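Local structure of possible periplasmic protein (Campylobacter jejuni, 3RGC) at residues I36-L48 / E98-A110. The protein probably acts as a SurA-like periplasmic chaperone and may have peptidyl-prolyl cis-trans isomerase activity. Sequence-based numbering, arbitrary orientation.
Sequences INEKMEISQMKQL and EKRKLYEKIASMA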
loop_
_atom_site.group_PDB
_atom_site.type_symbol
_atom_site.label_atom_id
_atom_site.label_comp_id
_atom_site.label_asym_id
_atom_site.label_seq_id
_atom_site.Cartn_x
_atom_site.Cartn_y
_atom_site.Cartn_z
ATOM N N ILE B 36 -10.539 -35.720 -17.744
ATOM C CA ILE B 36 -10.144 -36.776 -16.816
ATOM C C ILE B 36 -10.050 -36.189 -15.416
ATOM O O ILE B 36 -10.621 -36.724 -14.475
ATOM C CB ILE B 36 -8.816 -37.450 -17.195
ATOM C CG1 ILE B 36 -8.934 -38.155 -18.547
ATOM C CG2 ILE B 36 -8.397 -38.438 -16.131
ATOM C CD1 ILE B 36 -7.794 -39.074 -18.828
ATOM N N ASN B 37 -9.359 -35.066 -15.286
ATOM C CA ASN B 37 -9.265 -34.404 -13.987
ATOM C C ASN B 37 -10.619 -33.925 -13.447
ATOM O O ASN B 37 -10.867 -34.008 -12.248
ATOM C CB ASN B 37 -8.256 -33.250 -14.037
ATOM C CG ASN B 37 -8.120 -32.536 -12.707
ATOM O OD1 ASN B 37 -7.390 -32.981 -11.817
ATOM N ND2 ASN B 37 -8.819 -31.414 -12.566
ATOM N N GLU B 38 -11.499 -33.427 -14.313
ATOM C CA GLU B 38 -12.822 -33.011 -13.838
ATOM C C GLU B 38 -13.578 -34.179 -13.247
ATOM O O GLU B 38 -14.294 -34.028 -12.269
ATOM C CB GLU B 38 -13.657 -32.408 -14.949
ATOM C CG GLU B 38 -13.377 -30.952 -15.217
ATOM C CD GLU B 38 -14.354 -30.376 -16.219
ATOM O OE1 GLU B 38 -15.342 -31.078 -16.544
ATOM O OE2 GLU B 38 -14.135 -29.231 -16.679
ATOM N N LYS B 39 -13.436 -35.356 -13.840
ATOM C CA LYS B 39 -14.156 -36.509 -13.298
ATOM C C LYS B 39 -13.586 -36.922 -11.947
ATOM O O LYS B 39 -14.326 -37.328 -11.061
ATOM C CB LYS B 39 -14.152 -37.683 -14.269
ATOM C CG LYS B 39 -14.826 -37.384 -15.591
ATOM C CD LYS B 39 -16.210 -36.809 -15.371
ATOM C CE LYS B 39 -16.909 -36.543 -16.685
ATOM N NZ LYS B 39 -18.262 -35.956 -16.464
ATOM N N MET B 40 -12.269 -36.816 -11.795
ATOM C CA MET B 40 -11.633 -37.107 -10.516
ATOM C C MET B 40 -12.191 -36.177 -9.442
ATOM O O MET B 40 -12.482 -36.614 -8.337
ATOM C CB MET B 40 -10.105 -36.970 -10.602
ATOM C CG MET B 40 -9.385 -38.108 -11.326
ATOM S SD MET B 40 -7.589 -37.831 -11.479
ATOM C CE MET B 40 -7.209 -37.672 -9.794
ATOM N N GLU B 41 -12.355 -34.897 -9.773
ATOM C CA GLU B 41 -12.834 -33.920 -8.788
ATOM C C GLU B 41 -14.268 -34.201 -8.386
ATOM O O GLU B 41 -14.606 -34.199 -7.209
ATOM C CB GLU B 41 -12.776 -32.498 -9.356
ATOM C CG GLU B 41 -11.369 -31.957 -9.555
ATOM C CD GLU B 41 -11.354 -30.667 -10.364
ATOM O OE1 GLU B 41 -12.380 -30.351 -11.002
ATOM O OE2 GLU B 41 -10.319 -29.976 -10.368
ATOM N N ILE B 42 -15.115 -34.420 -9.383
ATOM C CA ILE B 42 -16.521 -34.710 -9.141
ATOM C C ILE B 42 -16.657 -35.893 -8.204
ATOM O O ILE B 42 -17.474 -35.877 -7.287
ATOM C CB ILE B 42 -17.250 -35.008 -10.450
ATOM C CG1 ILE B 42 -17.419 -33.723 -11.261
ATOM C CG2 ILE B 42 -18.603 -35.640 -10.178
ATOM C CD1 ILE B 42 -17.775 -33.969 -12.721
ATOM N N SER B 43 -15.837 -36.916 -8.424
ATOM C CA SER B 43 -15.893 -38.128 -7.599
ATOM C C SER B 43 -15.430 -37.881 -6.167
ATOM O O SER B 43 -15.970 -38.442 -5.211
ATOM C CB SER B 43 -15.075 -39.245 -8.250
ATOM O OG SER B 43 -14.275 -39.906 -7.289
ATOM N N GLN B 44 -14.407 -37.051 -6.021
ATOM C CA GLN B 44 -13.951 -36.632 -4.706
ATOM C C GLN B 44 -15.013 -35.754 -4.029
ATOM O O GLN B 44 -15.207 -35.825 -2.817
ATOM C CB GLN B 44 -12.640 -35.862 -4.829
ATOM C CG GLN B 44 -11.462 -36.753 -5.180
ATOM C CD GLN B 44 -11.307 -37.923 -4.214
ATOM O OE1 GLN B 44 -11.275 -37.746 -2.990
ATOM N NE2 GLN B 44 -11.215 -39.127 -4.764
ATOM N N MET B 45 -15.694 -34.929 -4.819
ATOM C CA MET B 45 -16.781 -34.102 -4.307
ATOM C C MET B 45 -17.867 -34.963 -3.641
ATOM O O MET B 45 -18.325 -34.665 -2.545
ATOM C CB MET B 45 -17.358 -33.233 -5.436
ATOM C CG MET B 45 -16.478 -31.999 -5.788
ATOM S SD MET B 45 -17.183 -30.900 -7.038
ATOM C CE MET B 45 -18.882 -30.821 -6.505
ATOM N N LYS B 46 -18.259 -36.042 -4.302
ATOM C CA LYS B 46 -19.210 -36.998 -3.742
ATOM C C LYS B 46 -18.721 -37.584 -2.419
ATOM O O LYS B 46 -19.417 -37.522 -1.401
ATOM C CB LYS B 46 -19.435 -38.151 -4.726
ATOM C CG LYS B 46 -19.947 -37.726 -6.092
ATOM C CD LYS B 46 -20.077 -38.927 -7.015
ATOM C CE LYS B 46 -20.464 -38.497 -8.415
ATOM N NZ LYS B 46 -21.683 -37.666 -8.382
ATOM N N GLN B 47 -17.525 -38.171 -2.452
ATOM C CA GLN B 47 -16.979 -38.878 -1.301
ATOM C C GLN B 47 -16.747 -37.964 -0.100
ATOM O O GLN B 47 -16.919 -38.382 1.040
ATOM C CB GLN B 47 -15.668 -39.569 -1.675
ATOM C CG GLN B 47 -15.796 -40.578 -2.810
ATOM C CD GLN B 47 -14.459 -41.203 -3.165
ATOM O OE1 GLN B 47 -13.578 -41.327 -2.312
ATOM N NE2 GLN B 47 -14.295 -41.587 -4.432
ATOM N N LEU B 48 -16.343 -36.722 -0.347
ATOM C CA LEU B 48 -16.066 -35.801 0.752
ATOM C C LEU B 48 -17.302 -34.993 1.131
ATOM O O LEU B 48 -17.261 -34.186 2.046
ATOM C CB LEU B 48 -14.896 -34.874 0.414
ATOM C CG LEU B 48 -13.558 -35.563 0.132
ATOM C CD1 LEU B 48 -12.506 -34.577 -0.445
ATOM C CD2 LEU B 48 -13.034 -36.281 1.383
ATOM N N GLU B 98 -17.794 -24.938 -5.818
ATOM C CA GLU B 98 -17.736 -26.345 -5.467
ATOM C C GLU B 98 -16.277 -26.783 -5.505
ATOM O O GLU B 98 -15.795 -27.434 -4.576
ATOM C CB GLU B 98 -18.575 -27.192 -6.429
ATOM C CG GLU B 98 -20.071 -27.046 -6.270
ATOM C CD GLU B 98 -20.845 -27.647 -7.448
ATOM O OE1 GLU B 98 -20.354 -27.545 -8.590
ATOM O OE2 GLU B 98 -21.937 -28.222 -7.236
ATOM N N LYS B 99 -15.576 -26.403 -6.571
ATOM C CA LYS B 99 -14.158 -26.714 -6.713
ATOM C C LYS B 99 -13.340 -26.066 -5.595
ATOM O O LYS B 99 -12.400 -26.680 -5.072
ATOM C CB LYS B 99 -13.615 -26.281 -8.082
ATOM C CG LYS B 99 -14.104 -27.119 -9.273
ATOM C CD LYS B 99 -13.504 -26.609 -10.603
ATOM C CE LYS B 99 -14.135 -27.279 -11.816
ATOM N NZ LYS B 99 -13.128 -28.043 -12.628
ATOM N N ARG B 100 -13.695 -24.840 -5.221
ATOM C CA ARG B 100 -12.993 -24.178 -4.120
ATOM C C ARG B 100 -13.244 -24.880 -2.786
ATOM O O ARG B 100 -12.304 -25.072 -2.013
ATOM C CB ARG B 100 -13.339 -22.688 -4.015
ATOM C CG ARG B 100 -12.412 -21.798 -4.831
ATOM C CD ARG B 100 -12.557 -20.319 -4.489
ATOM N NE ARG B 100 -13.777 -19.736 -5.039
ATOM C CZ ARG B 100 -13.968 -19.488 -6.331
ATOM N NH1 ARG B 100 -13.023 -19.786 -7.215
ATOM N NH2 ARG B 100 -15.111 -18.952 -6.741
ATOM N N LYS B 101 -14.494 -25.276 -2.516
ATOM C CA LYS B 101 -14.772 -26.050 -1.304
ATOM C C LYS B 101 -13.942 -27.350 -1.297
ATOM O O LYS B 101 -13.388 -27.738 -0.270
ATOM C CB LYS B 101 -16.262 -26.361 -1.156
ATOM C CG LYS B 101 -17.095 -25.266 -0.504
ATOM C CD LYS B 101 -18.514 -25.752 -0.236
ATOM C CE LYS B 101 -19.227 -24.880 0.777
ATOM N NZ LYS B 101 -20.414 -25.585 1.371
ATOM N N LEU B 102 -13.833 -27.991 -2.463
ATOM C CA LEU B 102 -13.124 -29.267 -2.599
ATOM C C LEU B 102 -11.654 -29.125 -2.235
ATOM O O LEU B 102 -11.119 -29.896 -1.432
ATOM C CB LEU B 102 -13.260 -29.817 -4.035
ATOM C CG LEU B 102 -12.318 -30.978 -4.371
ATOM C CD1 LEU B 102 -12.604 -32.159 -3.459
ATOM C CD2 LEU B 102 -12.372 -31.411 -5.851
ATOM N N TYR B 103 -10.999 -28.128 -2.818
ATOM C CA TYR B 103 -9.587 -27.892 -2.521
ATOM C C TYR B 103 -9.329 -27.372 -1.090
ATOM O O TYR B 103 -8.267 -27.614 -0.527
ATOM C CB TYR B 103 -8.962 -26.983 -3.580
ATOM C CG TYR B 103 -8.934 -27.647 -4.932
ATOM C CD1 TYR B 103 -8.163 -28.764 -5.145
ATOM C CD2 TYR B 103 -9.703 -27.178 -5.978
ATOM C CE1 TYR B 103 -8.147 -29.392 -6.369
ATOM C CE2 TYR B 103 -9.700 -27.803 -7.205
ATOM C CZ TYR B 103 -8.918 -28.912 -7.396
ATOM O OH TYR B 103 -8.890 -29.547 -8.618
ATOM N N GLU B 104 -10.287 -26.659 -0.506
ATOM C CA GLU B 104 -10.171 -26.281 0.907
ATOM C C GLU B 104 -10.194 -27.532 1.768
ATOM O O GLU B 104 -9.363 -27.703 2.639
ATOM C CB GLU B 104 -11.352 -25.432 1.360
ATOM C CG GLU B 104 -11.542 -24.093 0.703
ATOM C CD GLU B 104 -12.905 -23.492 1.055
ATOM O OE1 GLU B 104 -13.499 -23.904 2.083
ATOM O OE2 GLU B 104 -13.391 -22.624 0.296
ATOM N N LYS B 105 -11.193 -28.382 1.541
ATOM C CA LYS B 105 -11.332 -29.639 2.269
ATOM C C LYS B 105 -10.048 -30.457 2.163
ATOM O O LYS B 105 -9.469 -30.881 3.165
ATOM C CB LYS B 105 -12.520 -30.432 1.697
ATOM C CG LYS B 105 -12.826 -31.739 2.403
ATOM C CD LYS B 105 -13.228 -31.496 3.854
ATOM C CE LYS B 105 -13.763 -32.762 4.510
ATOM N NZ LYS B 105 -14.006 -32.585 5.979
ATOM N N ILE B 106 -9.591 -30.670 0.938
ATOM C CA ILE B 106 -8.373 -31.424 0.731
ATOM C C ILE B 106 -7.222 -30.814 1.511
ATOM O O ILE B 106 -6.516 -31.520 2.219
ATOM C CB ILE B 106 -8.015 -31.532 -0.766
ATOM C CG1 ILE B 106 -8.969 -32.497 -1.471
ATOM C CG2 ILE B 106 -6.577 -32.003 -0.958
ATOM C CD1 ILE B 106 -8.622 -32.705 -2.918
ATOM N N ALA B 107 -7.016 -29.507 1.387
ATOM C CA ALA B 107 -5.911 -28.891 2.124
ATOM C C ALA B 107 -6.063 -28.988 3.653
ATOM O O ALA B 107 -5.074 -28.926 4.377
ATOM C CB ALA B 107 -5.733 -27.463 1.711
ATOM N N SER B 108 -7.292 -29.129 4.149
ATOM C CA SER B 108 -7.499 -29.207 5.594
ATOM C C SER B 108 -6.967 -30.533 6.126
ATOM O O SER B 108 -6.902 -30.753 7.330
ATOM C CB SER B 108 -8.977 -29.032 5.961
ATOM O OG SER B 108 -9.716 -30.239 5.819
ATOM N N MET B 109 -6.574 -31.412 5.212
ATOM C CA MET B 109 -6.134 -32.745 5.583
ATOM C C MET B 109 -4.652 -32.762 5.899
ATOM O O MET B 109 -4.166 -33.703 6.498
ATOM C CB MET B 109 -6.430 -33.741 4.457
ATOM C CG MET B 109 -7.856 -34.266 4.432
ATOM S SD MET B 109 -8.198 -35.399 3.060
ATOM C CE MET B 109 -9.916 -35.104 2.880
ATOM N N ALA B 110 -3.945 -31.711 5.489
ATOM C CA ALA B 110 -2.485 -31.670 5.523
ATOM C C ALA B 110 -1.924 -31.225 6.863
ATOM O O ALA B 110 -2.610 -30.595 7.644
ATOM C CB ALA B 110 -1.964 -30.744 4.421
#
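Helices 36-48 and 98-107 cross at 68° with their axes 10.3 Å apart at closest approach, and the CA atoms of Met45 and Leu102 come within 6.3 Å. Leu102 is the knob, set in a hole formed by Glu41, Gln44, Met45 and Leu48. Its chi1 of 167° sets CG anti to the backbone N and aims the fork into the hole, where CD2 lies 3.7 Å from CB of Glu41 and CD1 reaches CD1 of Leu48 at 3.9 Å. Leu48, the last residue of its segment, divides its methyls: CD1 also touches Lys105 and Ile106, and CD2 meets CE of Met109 at 3.7 Å. Met45 bends at its last torsion and lays CE against CB of Glu98, 3.6 Å away. Lys99 crosses Glu41 at about a right angle, and its NZ donates a hydrogen bond to the syn lone pair of Glu41 OE1 (2.9 Å), as part of a salt bridge. The Tyr103 hydroxyl also faces this carboxylate, but too closely in the model for the detail to be trusted. Helix 36-48 belongs to the SurA N-terminal family region; helix 218-244, from far along the chain, packs on both helices, through Leu241 on Gln44 and Phe238 on Ile106. Tyr237 hydrogen-bonds Gln44 OE1, and strand 10-13 flanks helix 30-48 at Ile42 and Lys46.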